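PDB 2P8T: uncharacterized protein from Pyrococcus horikoshii, which is of unknown function but has a winged-helix-like N-terminal domain and may bind ATP and act as an aminoacyl-tRNA ligase. Local coordinates for residues L21-L26 and T49-L54; F25-P30 and K34-R39; S82-P87 and I185-E190; G124-T129 and R142-M147; A163-W168 and H181-L186. All blocks are in the same frame, centred on the assembly; numbering follows the deposited sequence.

In the fold
Contacts 1 and 2 both start from helix 17-26 and lock the three-helix part of the winged-helix-like domain; contact 1 is wholly apolar and buried, whereas contact 2 runs from a buried leucine-isoleucine pair out to an exposed arginine. Contacts 4 and 5 meet on the five-stranded sheet of the other domain, using neighbouring strands 124-131 and 163-168: contact 5 packs a helix against the sheet near the centre of the chain, and contact 4 packs a loop, its centre about 17 Å from the chain's centre. Between the domains, contact 3 is only partly buried and mixes methionine, aromatic and lysine chains; it shares helix 172-187 with contact 5 and touches helix 17-26 through Phe25.

Contact 1: residues L21-L26 and T49-L54; sequences LAVIFL and TLLRKL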
# COMPACT_ATOMS: atom_id res chain seq x y z
N LEU A 21 4.58 -6.25 -3.56
CA LEU A 21 3.41 -6.01 -2.69
C LEU A 21 2.25 -5.38 -3.46
O LEU A 21 1.11 -5.82 -3.32
CB LEU A 21 3.77 -5.19 -1.45
CG LEU A 21 4.75 -5.82 -0.45
CD1 LEU A 21 5.38 -4.79 0.46
CD2 LEU A 21 4.07 -6.93 0.33
N ALA A 22 2.55 -4.38 -4.29
CA ALA A 22 1.54 -3.72 -5.12
C ALA A 22 0.79 -4.69 -6.03
O ALA A 22 -0.44 -4.62 -6.12
CB ALA A 22 2.14 -2.57 -5.93
N VAL A 23 1.51 -5.57 -6.71
CA VAL A 23 0.87 -6.53 -7.61
C VAL A 23 -0.12 -7.42 -6.85
O VAL A 23 -1.23 -7.65 -7.30
CB VAL A 23 1.93 -7.39 -8.39
CG1 VAL A 23 1.28 -8.64 -8.98
CG2 VAL A 23 2.62 -6.56 -9.45
N ILE A 24 0.30 -7.89 -5.68
CA ILE A 24 -0.54 -8.74 -4.85
C ILE A 24 -1.78 -7.99 -4.36
O ILE A 24 -2.88 -8.56 -4.36
CB ILE A 24 0.25 -9.36 -3.67
CG1 ILE A 24 1.46 -10.15 -4.23
CG2 ILE A 24 -0.63 -10.26 -2.80
CD1 ILE A 24 2.27 -10.87 -3.17
N PHE A 25 -1.61 -6.74 -3.94
CA PHE A 25 -2.78 -5.89 -3.68
C PHE A 25 -3.69 -5.75 -4.91
O PHE A 25 -4.92 -5.83 -4.80
CB PHE A 25 -2.38 -4.51 -3.15
CG PHE A 25 -2.02 -4.50 -1.70
CD1 PHE A 25 -2.96 -4.89 -0.73
CD2 PHE A 25 -0.76 -4.10 -1.28
CE1 PHE A 25 -2.64 -4.88 0.62
CE2 PHE A 25 -0.43 -4.09 0.06
CZ PHE A 25 -1.37 -4.48 1.02
N LEU A 26 -3.09 -5.53 -6.08
CA LEU A 26 -3.87 -5.28 -7.30
C LEU A 26 -4.66 -6.49 -7.76
O LEU A 26 -5.79 -6.35 -8.24
CB LEU A 26 -2.98 -4.77 -8.44
CG LEU A 26 -2.48 -3.33 -8.35
CD1 LEU A 26 -1.43 -3.04 -9.43
CD2 LEU A 26 -3.63 -2.32 -8.43
N THR A 49 9.13 -9.53 -16.10
CA THR A 49 10.02 -10.30 -15.25
C THR A 49 9.38 -10.57 -13.89
O THR A 49 9.45 -11.68 -13.38
CB THR A 49 11.37 -9.57 -15.06
OG1 THR A 49 12.00 -9.45 -16.35
CG2 THR A 49 12.26 -10.35 -14.15
N LEU A 50 8.76 -9.54 -13.33
CA LEU A 50 8.02 -9.67 -12.09
C LEU A 50 6.94 -10.75 -12.20
O LEU A 50 6.89 -11.63 -11.34
CB LEU A 50 7.44 -8.32 -11.66
CG LEU A 50 6.47 -8.31 -10.48
CD1 LEU A 50 7.05 -8.99 -9.26
CD2 LEU A 50 6.09 -6.86 -10.18
N LEU A 51 6.11 -10.70 -13.24
CA LEU A 51 5.02 -11.68 -13.43
C LEU A 51 5.56 -13.09 -13.68
O LEU A 51 5.00 -14.09 -13.20
CB LEU A 51 4.05 -11.25 -14.53
CG LEU A 51 3.26 -9.96 -14.28
CD1 LEU A 51 2.34 -9.69 -15.44
CD2 LEU A 51 2.45 -10.02 -12.99
N ARG A 52 6.67 -13.19 -14.41
CA ARG A 52 7.31 -14.49 -14.57
C ARG A 52 7.82 -15.04 -13.26
O ARG A 52 7.62 -16.22 -12.98
CB ARG A 52 8.39 -14.48 -15.66
CG ARG A 52 7.88 -14.93 -17.03
CD ARG A 52 6.37 -14.78 -17.17
NE ARG A 52 5.94 -14.37 -18.50
CZ ARG A 52 5.52 -13.14 -18.80
NH1 ARG A 52 5.49 -12.20 -17.86
NH2 ARG A 52 5.15 -12.85 -20.04
N LYS A 53 8.46 -14.22 -12.42
CA LYS A 53 8.91 -14.72 -11.14
C LYS A 53 7.73 -15.17 -10.30
O LYS A 53 7.77 -16.24 -9.70
CB LYS A 53 9.74 -13.68 -10.36
CG LYS A 53 10.43 -14.25 -9.13
CD LYS A 53 11.58 -15.18 -9.51
CE LYS A 53 12.29 -15.69 -8.27
NZ LYS A 53 13.45 -16.53 -8.68
N LEU A 54 6.67 -14.36 -10.28
CA LEU A 54 5.45 -14.76 -9.55
C LEU A 54 4.89 -16.08 -10.07
O LEU A 54 4.52 -16.95 -9.28
CB LEU A 54 4.40 -13.66 -9.60
CG LEU A 54 4.76 -12.40 -8.81
CD1 LEU A 54 3.73 -11.34 -9.10
CD2 LEU A 54 4.84 -12.67 -7.30
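Val23 faces Leu50 and Leu54 with its two methyl groups parted, one for each leucine. Its CB points toward helix 44-56, and the branches divide there. CG1 is swung anti to the backbone N (chi1 163°) and reaches Leu54 CD1 at 3.6 Å, tip to tip, with Leu51 CD2 farther off at 4.4 Å from this same CG1. CG2, lying beside the backbone N, comes within 3.6 Å of Leu50 CD2, and here the two side chains slide past each other in opposite directions. Helices 17-26 and 44-56 are the first and third of the N-terminal domain, whose order of three helices and a small hairpin, strands 60-62 and 67-69, is that of a winged helix. The axes of the two segments cross at -72° and come no closer than 11.7 Å, so a single valine and the ends of long leucines span the distance. Leu40 of the middle helix, 33-40, also touches Val23, while on another side of helix 17-26 Ile24 leans on Ile76 and Leu80 of helix 71-81.

Contact 2: residues F25-P30 and K34-R39; sequences FLLKEP and KQISER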
# COMPACT_ATOMS: atom_id res chain seq x y z
N PHE A 25 -1.61 -6.74 -3.94
CA PHE A 25 -2.78 -5.89 -3.68
C PHE A 25 -3.69 -5.75 -4.91
O PHE A 25 -4.92 -5.83 -4.80
CB PHE A 25 -2.38 -4.51 -3.15
CG PHE A 25 -2.02 -4.50 -1.70
CD1 PHE A 25 -2.96 -4.89 -0.73
CD2 PHE A 25 -0.76 -4.10 -1.28
CE1 PHE A 25 -2.64 -4.88 0.62
CE2 PHE A 25 -0.43 -4.09 0.06
CZ PHE A 25 -1.37 -4.48 1.02
N LEU A 26 -3.09 -5.53 -6.08
CA LEU A 26 -3.87 -5.28 -7.30
C LEU A 26 -4.66 -6.49 -7.76
O LEU A 26 -5.79 -6.35 -8.24
CB LEU A 26 -2.98 -4.77 -8.44
CG LEU A 26 -2.48 -3.33 -8.35
CD1 LEU A 26 -1.43 -3.04 -9.43
CD2 LEU A 26 -3.63 -2.32 -8.43
N LEU A 27 -4.07 -7.67 -7.61
CA LEU A 27 -4.66 -8.92 -8.11
C LEU A 27 -5.80 -9.49 -7.25
O LEU A 27 -6.03 -10.70 -7.23
CB LEU A 27 -3.56 -9.96 -8.38
CG LEU A 27 -2.65 -9.71 -9.59
CD1 LEU A 27 -1.60 -10.80 -9.74
CD2 LEU A 27 -3.43 -9.57 -10.89
N LYS A 28 -6.52 -8.62 -6.54
CA LYS A 28 -7.78 -9.01 -5.89
C LYS A 28 -8.77 -9.45 -6.97
O LYS A 28 -9.67 -10.27 -6.72
CB LYS A 28 -8.36 -7.86 -5.07
CG LYS A 28 -8.70 -6.61 -5.87
CD LYS A 28 -8.83 -5.38 -4.97
CE LYS A 28 -10.03 -5.47 -4.03
NZ LYS A 28 -11.33 -5.21 -4.74
N GLU A 29 -8.58 -8.89 -8.16
CA GLU A 29 -9.28 -9.30 -9.38
C GLU A 29 -8.25 -9.74 -10.44
O GLU A 29 -7.14 -9.19 -10.49
CB GLU A 29 -10.15 -8.15 -9.92
CG GLU A 29 -9.37 -7.02 -10.62
CD GLU A 29 -10.25 -5.82 -10.96
OE1 GLU A 29 -11.49 -5.93 -10.87
OE2 GLU A 29 -9.68 -4.75 -11.32
N PRO A 30 -8.60 -10.75 -11.27
CA PRO A 30 -7.72 -11.12 -12.39
C PRO A 30 -7.41 -9.91 -13.26
O PRO A 30 -8.31 -9.15 -13.59
CB PRO A 30 -8.55 -12.16 -13.16
CG PRO A 30 -9.95 -12.04 -12.65
CD PRO A 30 -9.80 -11.60 -11.23
N LYS A 34 -0.77 -5.54 -19.28
CA LYS A 34 -0.73 -4.13 -19.65
C LYS A 34 -1.47 -3.24 -18.63
O LYS A 34 -1.03 -2.12 -18.37
CB LYS A 34 -1.28 -3.91 -21.07
CG LYS A 34 -0.85 -2.59 -21.71
CD LYS A 34 -1.25 -2.51 -23.18
CE LYS A 34 -1.20 -1.07 -23.69
NZ LYS A 34 -2.25 -0.21 -23.06
N GLN A 35 -2.56 -3.75 -18.06
CA GLN A 35 -3.25 -3.09 -16.94
C GLN A 35 -2.34 -2.95 -15.71
O GLN A 35 -2.31 -1.90 -15.07
CB GLN A 35 -4.51 -3.86 -16.54
CG GLN A 35 -5.63 -3.85 -17.57
CD GLN A 35 -6.69 -4.89 -17.28
OE1 GLN A 35 -6.43 -6.10 -17.35
NE2 GLN A 35 -7.89 -4.44 -16.95
N ILE A 36 -1.62 -4.02 -15.40
CA ILE A 36 -0.64 -3.99 -14.31
C ILE A 36 0.42 -2.91 -14.58
O ILE A 36 0.73 -2.10 -13.71
CB ILE A 36 0.01 -5.39 -14.09
CG1 ILE A 36 -1.04 -6.46 -13.76
CG2 ILE A 36 1.09 -5.33 -13.02
CD1 ILE A 36 -1.60 -6.42 -12.33
N SER A 37 0.96 -2.90 -15.81
CA SER A 37 1.97 -1.93 -16.23
C SER A 37 1.54 -0.48 -16.02
O SER A 37 2.34 0.35 -15.58
CB SER A 37 2.34 -2.13 -17.71
OG SER A 37 3.09 -3.31 -17.89
N GLU A 38 0.28 -0.18 -16.35
CA GLU A 38 -0.26 1.17 -16.24
C GLU A 38 -0.44 1.59 -14.78
O GLU A 38 -0.11 2.72 -14.41
CB GLU A 38 -1.58 1.31 -17.03
CG GLU A 38 -2.78 0.61 -16.39
CD GLU A 38 -4.14 1.04 -16.94
OE1 GLU A 38 -4.27 1.24 -18.17
OE2 GLU A 38 -5.09 1.16 -16.13
N ARG A 39 -0.94 0.67 -13.96
CA ARG A 39 -1.27 0.95 -12.57
C ARG A 39 -0.06 0.99 -11.64
O ARG A 39 -0.09 1.64 -10.59
CB ARG A 39 -2.32 -0.04 -12.06
CG ARG A 39 -3.66 0.07 -12.79
CD ARG A 39 -4.83 -0.44 -11.96
NE ARG A 39 -4.84 0.10 -10.60
CZ ARG A 39 -5.94 0.41 -9.91
NH1 ARG A 39 -7.14 0.26 -10.46
NH2 ARG A 39 -5.83 0.88 -8.68
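Leu26 and Arg39 cross obliquely, the leucine lying against the bent arginine chain. Leu26 CD1 stands 4.1 Å from Arg39 CB, and its other methyl, CD2, comes to 3.5 Å from Arg39 NE, with CZ and NH2 of the same guanidinium slightly farther on. The bend of Arg39 at chi3 (49°) is what brings this polar end back against the leucine. One turn earlier in helix 33-40, Ile36 meets Leu27 at about a right angle, Leu27 CD2 to Ile36 CD1 being 3.9 Å; Ile36 is turned at chi2 (-76°), and its CD1 also approaches Leu26 CB at 4.4 Å. The buried apolar pair thus gives way to an exposed rim at Arg39. Glu29 OE2 lies 5.7 Å from Arg39 NH1, too far for a salt bridge, though the opposite charges may attract weakly. Leu31, in the connecting loop, also touches Ile36. This is the short loop between the first two helices of a winged-helix-like domain, closed by packing helix 33-40 against the end of helix 17-26.

Contact 3: residues S82-P87 and I185-E190; sequences SMFSEP and ILKKEE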
# COMPACT_ATOMS: atom_id res chain seq x y z
N SER A 82 -4.34 -9.19 6.87
CA SER A 82 -4.33 -9.27 8.34
C SER A 82 -3.53 -8.14 8.99
O SER A 82 -3.73 -7.83 10.17
CB SER A 82 -3.83 -10.63 8.85
OG SER A 82 -2.40 -10.74 8.82
N MET A 83 -2.61 -7.52 8.25
CA MET A 83 -1.75 -6.48 8.81
C MET A 83 -1.98 -5.09 8.20
O MET A 83 -1.50 -4.08 8.73
CB MET A 83 -0.26 -6.89 8.80
CG MET A 83 0.45 -7.13 7.45
SD MET A 83 2.12 -7.95 7.57
CE MET A 83 1.59 -9.64 7.82
N PHE A 84 -2.72 -5.07 7.09
CA PHE A 84 -3.06 -3.86 6.34
C PHE A 84 -4.52 -3.88 5.93
O PHE A 84 -5.13 -4.94 5.80
CB PHE A 84 -2.23 -3.75 5.05
CG PHE A 84 -0.75 -3.84 5.27
CD1 PHE A 84 -0.09 -2.89 6.05
CD2 PHE A 84 -0.02 -4.86 4.68
CE1 PHE A 84 1.28 -2.98 6.26
CE2 PHE A 84 1.34 -4.95 4.85
CZ PHE A 84 2.00 -4.00 5.66
N SER A 85 -5.08 -2.70 5.71
CA SER A 85 -6.40 -2.60 5.08
C SER A 85 -6.23 -2.72 3.58
O SER A 85 -5.11 -2.63 3.08
CB SER A 85 -7.05 -1.26 5.43
OG SER A 85 -6.27 -0.17 4.96
N GLU A 86 -7.32 -2.95 2.85
CA GLU A 86 -7.30 -2.76 1.40
C GLU A 86 -6.90 -1.30 1.08
O GLU A 86 -7.54 -0.39 1.57
CB GLU A 86 -8.68 -3.04 0.79
CG GLU A 86 -9.13 -4.51 0.85
CD GLU A 86 -8.45 -5.40 -0.20
OE1 GLU A 86 -7.68 -4.87 -1.05
OE2 GLU A 86 -8.72 -6.63 -0.18
N PRO A 87 -5.85 -1.08 0.25
CA PRO A 87 -5.51 0.31 -0.14
C PRO A 87 -6.70 0.98 -0.83
O PRO A 87 -7.37 0.35 -1.65
CB PRO A 87 -4.34 0.13 -1.11
CG PRO A 87 -3.70 -1.17 -0.67
CD PRO A 87 -4.90 -2.05 -0.33
N ILE A 185 8.01 -0.21 5.59
CA ILE A 185 8.87 0.21 6.73
C ILE A 185 8.25 -0.22 8.07
O ILE A 185 8.93 -0.75 8.96
CB ILE A 185 9.15 1.75 6.74
CG1 ILE A 185 9.95 2.17 5.49
CG2 ILE A 185 9.85 2.16 8.06
CD1 ILE A 185 9.85 3.64 5.16
N LEU A 186 6.95 0.02 8.23
CA LEU A 186 6.28 -0.24 9.50
C LEU A 186 6.13 -1.73 9.85
O LEU A 186 6.07 -2.11 11.04
CB LEU A 186 4.88 0.41 9.48
CG LEU A 186 4.91 1.92 9.69
CD1 LEU A 186 3.56 2.52 9.28
CD2 LEU A 186 5.28 2.26 11.12
N LYS A 187 6.05 -2.56 8.81
CA LYS A 187 5.77 -3.99 8.98
C LYS A 187 6.87 -4.92 8.42
O LYS A 187 6.63 -6.12 8.21
CB LYS A 187 4.41 -4.32 8.35
CG LYS A 187 3.23 -3.84 9.17
CD LYS A 187 3.27 -4.45 10.59
CE LYS A 187 1.92 -4.34 11.25
NZ LYS A 187 1.85 -5.11 12.54
N LYS A 188 8.05 -4.34 8.20
CA LYS A 188 9.22 -5.00 7.60
C LYS A 188 9.48 -6.40 8.19
O LYS A 188 9.69 -7.37 7.45
CB LYS A 188 10.45 -4.09 7.80
CG LYS A 188 11.77 -4.54 7.13
CD LYS A 188 12.96 -3.64 7.56
CE LYS A 188 13.44 -3.90 9.00
NZ LYS A 188 14.89 -3.47 9.23
N GLU A 189 9.48 -6.48 9.51
CA GLU A 189 9.80 -7.73 10.20
C GLU A 189 8.68 -8.76 10.10
O GLU A 189 8.88 -9.94 10.42
CB GLU A 189 10.16 -7.45 11.67
CG GLU A 189 11.40 -6.51 11.83
CD GLU A 189 11.69 -6.13 13.28
OE1 GLU A 189 12.30 -6.95 14.00
OE2 GLU A 189 11.33 -5.00 13.70
N GLU A 190 7.49 -8.34 9.67
CA GLU A 190 6.35 -9.23 9.64
C GLU A 190 5.99 -9.72 8.24
O GLU A 190 5.15 -10.60 8.09
CB GLU A 190 5.12 -8.57 10.30
CG GLU A 190 5.40 -7.92 11.68
CD GLU A 190 5.99 -8.87 12.69
OE1 GLU A 190 5.49 -10.01 12.81
OE2 GLU A 190 6.97 -8.46 13.38
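Met83 and Lys187 bury the most surface here, and each lays its aliphatic part near the other, Met83 CB being 4.2 Å from Lys187 CE. Met83 has its CG between the backbone N and the carbonyl carbon (chi1 63°), which carries the sulfur toward Glu190: SD is 4.1 Å from Glu190 CB, and CE is 3.7 Å from Glu190 O. The same CG also sits 3.5 Å above the plane of the neighbouring Phe84 ring, toward its rim. Residues 82-87 form the link from helix 71-81 of the N-terminal helical domain to strand 88-92 of the sheet domain, and its backbone bonds from Met83 to Lys103 and from Ser85 to Val101 run it alongside strand 95-102. Phe84 slides past Lys187 in the opposite direction, CE1 3.6 Å from Lys187 CG and CZ 3.6 Å from Lys187 CB. With an alanine in place of Phe84, the Lys187 methylenes and Met83 CG would probably lose the ring that both touch, leaving a gap beside helix 172-187. CB and CG alone meet the ring; the bend at chi2 (-59°) leads the rest of the lysine away and past Met83 CB, and NZ is held by Asn104 O. Phe84 additionally packs on Phe25 of helix 17-26.

Contact 4: residues G124-T129 and R142-M147; sequences GAMILT and RPLKEM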
# COMPACT_ATOMS: atom_id res chain seq x y z
N GLY A 124 3.24 14.41 -0.96
CA GLY A 124 3.13 14.60 0.47
C GLY A 124 2.65 13.34 1.16
O GLY A 124 2.33 12.35 0.49
N ALA A 125 2.64 13.34 2.48
CA ALA A 125 2.06 12.22 3.23
C ALA A 125 1.66 12.63 4.64
O ALA A 125 2.30 13.49 5.24
CB ALA A 125 3.03 11.02 3.27
N MET A 126 0.62 11.98 5.17
CA MET A 126 0.27 12.05 6.57
C MET A 126 0.37 10.64 7.12
O MET A 126 0.02 9.69 6.43
CB MET A 126 -1.19 12.53 6.74
CG MET A 126 -1.43 14.00 6.43
SD MET A 126 -3.25 14.34 6.37
CE MET A 126 -3.62 14.07 4.68
N ILE A 127 0.89 10.48 8.32
CA ILE A 127 0.81 9.18 9.00
C ILE A 127 0.13 9.40 10.37
O ILE A 127 0.70 10.01 11.29
CB ILE A 127 2.17 8.44 9.16
CG1 ILE A 127 2.86 8.20 7.81
CG2 ILE A 127 1.93 7.03 9.73
CD1 ILE A 127 3.56 9.43 7.19
N LEU A 128 -1.09 8.90 10.46
CA LEU A 128 -2.00 9.24 11.56
C LEU A 128 -2.13 8.03 12.48
O LEU A 128 -1.64 6.96 12.16
CB LEU A 128 -3.37 9.62 11.00
CG LEU A 128 -3.45 10.80 10.01
CD1 LEU A 128 -3.79 10.33 8.63
CD2 LEU A 128 -4.47 11.82 10.51
N THR A 129 -2.80 8.23 13.61
CA THR A 129 -3.11 7.13 14.50
C THR A 129 -4.63 7.15 14.77
O THR A 129 -5.36 8.02 14.26
CB THR A 129 -2.24 7.16 15.78
OG1 THR A 129 -2.40 5.95 16.53
CG2 THR A 129 -2.57 8.37 16.67
N ARG A 142 -5.73 15.85 17.16
CA ARG A 142 -6.83 16.47 16.42
C ARG A 142 -7.31 15.55 15.29
O ARG A 142 -6.50 14.86 14.66
CB ARG A 142 -6.41 17.86 15.90
CG ARG A 142 -5.31 17.82 14.82
CD ARG A 142 -4.60 19.17 14.60
NE ARG A 142 -3.89 19.17 13.32
CZ ARG A 142 -2.61 18.82 13.14
NH1 ARG A 142 -1.85 18.45 14.16
NH2 ARG A 142 -2.10 18.84 11.91
N PRO A 143 -8.63 15.52 15.03
CA PRO A 143 -9.11 14.63 13.98
C PRO A 143 -8.69 15.06 12.59
O PRO A 143 -8.68 16.26 12.29
CB PRO A 143 -10.63 14.70 14.12
CG PRO A 143 -10.84 15.17 15.52
CD PRO A 143 -9.76 16.17 15.71
N LEU A 144 -8.33 14.08 11.78
CA LEU A 144 -8.17 14.24 10.34
C LEU A 144 -9.37 14.91 9.64
O LEU A 144 -9.18 15.70 8.72
CB LEU A 144 -8.00 12.85 9.71
CG LEU A 144 -7.98 12.75 8.19
CD1 LEU A 144 -6.75 13.50 7.62
CD2 LEU A 144 -7.99 11.28 7.75
N LYS A 145 -10.59 14.55 10.02
CA LYS A 145 -11.78 15.00 9.27
C LYS A 145 -12.01 16.52 9.33
O LYS A 145 -12.77 17.09 8.52
CB LYS A 145 -13.04 14.26 9.74
CG LYS A 145 -13.42 14.57 11.16
CD LYS A 145 -14.54 13.66 11.64
CE LYS A 145 -14.49 13.46 13.15
NZ LYS A 145 -14.49 14.73 13.93
N GLU A 146 -11.36 17.18 10.27
CA GLU A 146 -11.41 18.65 10.37
C GLU A 146 -10.69 19.31 9.20
O GLU A 146 -11.10 20.36 8.73
CB GLU A 146 -10.81 19.12 11.67
CG GLU A 146 -11.62 18.70 12.89
CD GLU A 146 -11.27 19.49 14.12
OE1 GLU A 146 -10.09 19.91 14.25
OE2 GLU A 146 -12.18 19.68 14.95
N MET A 147 -9.61 18.68 8.74
CA MET A 147 -8.85 19.20 7.60
C MET A 147 -9.27 18.55 6.29
O MET A 147 -9.32 19.21 5.26
CB MET A 147 -7.32 18.97 7.79
CG MET A 147 -6.66 19.69 8.99
SD MET A 147 -4.83 19.61 9.00
CE MET A 147 -4.53 20.57 7.48
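This is apolar packing of a loop onto one face of the five-stranded sheet: Leu144, in the connection between strand 134-136 and helix 149-154, is set against Met126 and Leu128 of strand 124-131. All three side chains head into the space between the segments, and Leu144 crosses both partners at about a right angle. Its CD1 takes the sulfur of Met126, SD lying 3.8 Å away, and stands 4.0 Å from Leu128 CD2. Nearer its root, Leu144 CB is 3.8 Å from that same Leu128 CD2, so this one methyl touches the leucine at two points. With CG anti to the backbone N (chi1 173°), Leu144 runs along the strand from Leu128 toward Met126, which leaves CB at Leu128 and brings CD1 to the sulfur. A backbone bond between Leu144 and Ile135 ties the loop to edge strand 134-136. Leu144 also touches Ile166 of strand 163-168, the neighbour on the far side of 124-131, while Ala125 and Ile127 turn to the other face and pack on helix 110-119.

Contact 5: residues A163-W168 and H181-L186; sequences AVIITW and HVAYIL
Two first torsions bring Ile165 and Val182 together. Ile165 sets CG1 opposite the carbonyl carbon (chi1 -62°) and runs on nearly extended through chi2 to its CD1, while Val182 swings CG1 away from its own backbone N (chi1 180°). The result is CG1 against CG1, Ile165 to Val182, at 3.7 Å, with the side chains sliding past each other in opposite directions. Ile165 CG2 backs this up at 4.0 Å from Val182 CB. The terminal methyl goes deepest: Ile165 CD1 comes to 3.4 Å from Ala183 N and 3.9 Å from Ala183 CB, so it presses on the helix backbone itself where the residue is small. Leu186 CD1, one turn on from Val182, closes the far end at 4.2 Å from Ile165 CD1. Strand 163-168 is the central strand of the antiparallel sheet, and helix 172-187 follows it in the chain and turns back across its face, the two segments running at 151°. Helix 110-119 shares that face, with Ala117 touching Val182: helices layered on one face of an antiparallel sheet, a two-layer alpha-beta sandwich. Trimmed to alanine, Ile165 would lose everything beyond CB, which is likely to open a gap between strand and helix and leave Val182, Ala183 and Leu186 without their common partner. Val102, on the adjacent strand 95-102, touches both Ile165 and Leu186.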
# COMPACT_ATOMS: atom_id res chain seq x y z
N ALA A 163 -2.36 2.54 12.72
CA ALA A 163 -1.79 3.69 12.01
C ALA A 163 -2.51 3.85 10.69
O ALA A 163 -3.05 2.88 10.15
CB ALA A 163 -0.28 3.51 11.79
N VAL A 164 -2.57 5.07 10.19
CA VAL A 164 -3.23 5.30 8.91
C VAL A 164 -2.27 6.09 8.03
O VAL A 164 -1.96 7.25 8.34
CB VAL A 164 -4.59 6.05 9.06
CG1 VAL A 164 -5.25 6.15 7.67
CG2 VAL A 164 -5.54 5.32 10.01
N ILE A 165 -1.81 5.46 6.97
CA ILE A 165 -0.87 6.10 6.03
C ILE A 165 -1.70 6.74 4.97
O ILE A 165 -2.55 6.07 4.38
CB ILE A 165 0.01 5.05 5.31
CG1 ILE A 165 0.87 4.30 6.32
CG2 ILE A 165 0.88 5.68 4.21
CD1 ILE A 165 1.33 2.93 5.78
N ILE A 166 -1.46 8.02 4.71
CA ILE A 166 -2.11 8.67 3.55
C ILE A 166 -1.05 9.38 2.73
O ILE A 166 -0.42 10.31 3.21
CB ILE A 166 -3.18 9.71 3.97
CG1 ILE A 166 -4.21 9.06 4.90
CG2 ILE A 166 -3.88 10.33 2.72
CD1 ILE A 166 -5.13 10.01 5.61
N THR A 167 -0.85 8.92 1.50
CA THR A 167 0.08 9.60 0.58
C THR A 167 -0.68 10.23 -0.57
O THR A 167 -1.80 9.78 -0.92
CB THR A 167 1.13 8.63 -0.01
OG1 THR A 167 0.46 7.64 -0.80
CG2 THR A 167 1.96 7.96 1.07
N TRP A 168 -0.08 11.23 -1.21
CA TRP A 168 -0.61 11.74 -2.47
C TRP A 168 0.53 12.11 -3.38
O TRP A 168 1.65 12.30 -2.92
CB TRP A 168 -1.58 12.92 -2.26
CG TRP A 168 -0.99 14.11 -1.59
CD1 TRP A 168 -0.54 15.27 -2.20
CD2 TRP A 168 -0.81 14.29 -0.18
NE1 TRP A 168 -0.08 16.15 -1.24
CE2 TRP A 168 -0.24 15.57 0.00
CE3 TRP A 168 -1.09 13.50 0.95
CZ2 TRP A 168 0.06 16.08 1.27
CZ3 TRP A 168 -0.78 13.99 2.21
CH2 TRP A 168 -0.21 15.27 2.36
N HIS A 181 5.50 1.72 0.31
CA HIS A 181 6.83 1.88 0.91
C HIS A 181 6.74 2.15 2.42
O HIS A 181 7.45 1.55 3.21
CB HIS A 181 7.59 2.99 0.19
CG HIS A 181 8.97 3.21 0.73
ND1 HIS A 181 9.93 2.22 0.74
CD2 HIS A 181 9.54 4.30 1.30
CE1 HIS A 181 11.04 2.69 1.28
NE2 HIS A 181 10.83 3.95 1.62
N VAL A 182 5.86 3.07 2.83
CA VAL A 182 5.66 3.39 4.25
C VAL A 182 5.13 2.18 5.03
O VAL A 182 5.62 1.85 6.13
CB VAL A 182 4.73 4.63 4.44
CG1 VAL A 182 4.52 4.94 5.93
CG2 VAL A 182 5.30 5.88 3.69
N ALA A 183 4.15 1.49 4.44
CA ALA A 183 3.61 0.25 5.01
C ALA A 183 4.71 -0.78 5.25
O ALA A 183 4.80 -1.40 6.35
CB ALA A 183 2.55 -0.31 4.07
N TYR A 184 5.55 -0.95 4.23
CA TYR A 184 6.69 -1.87 4.33
C TYR A 184 7.68 -1.50 5.45
O TYR A 184 8.12 -2.38 6.20
CB TYR A 184 7.40 -1.98 2.98
CG TYR A 184 8.55 -2.97 3.01
CD1 TYR A 184 8.32 -4.32 3.23
CD2 TYR A 184 9.87 -2.53 2.83
CE1 TYR A 184 9.38 -5.24 3.28
CE2 TYR A 184 10.93 -3.45 2.88
CZ TYR A 184 10.67 -4.80 3.11
OH TYR A 184 11.70 -5.72 3.15
N ILE A 185 8.01 -0.21 5.59
CA ILE A 185 8.87 0.21 6.73
C ILE A 185 8.25 -0.22 8.07
O ILE A 185 8.93 -0.75 8.96
CB ILE A 185 9.15 1.75 6.74
CG1 ILE A 185 9.95 2.17 5.49
CG2 ILE A 185 9.85 2.16 8.06
CD1 ILE A 185 9.85 3.64 5.16
N LEU A 186 6.95 0.02 8.23
CA LEU A 186 6.28 -0.24 9.50
C LEU A 186 6.13 -1.73 9.85
O LEU A 186 6.07 -2.11 11.04
CB LEU A 186 4.88 0.41 9.48
CG LEU A 186 4.91 1.92 9.69
CD1 LEU A 186 3.56 2.52 9.28
CD2 LEU A 186 5.28 2.26 11.12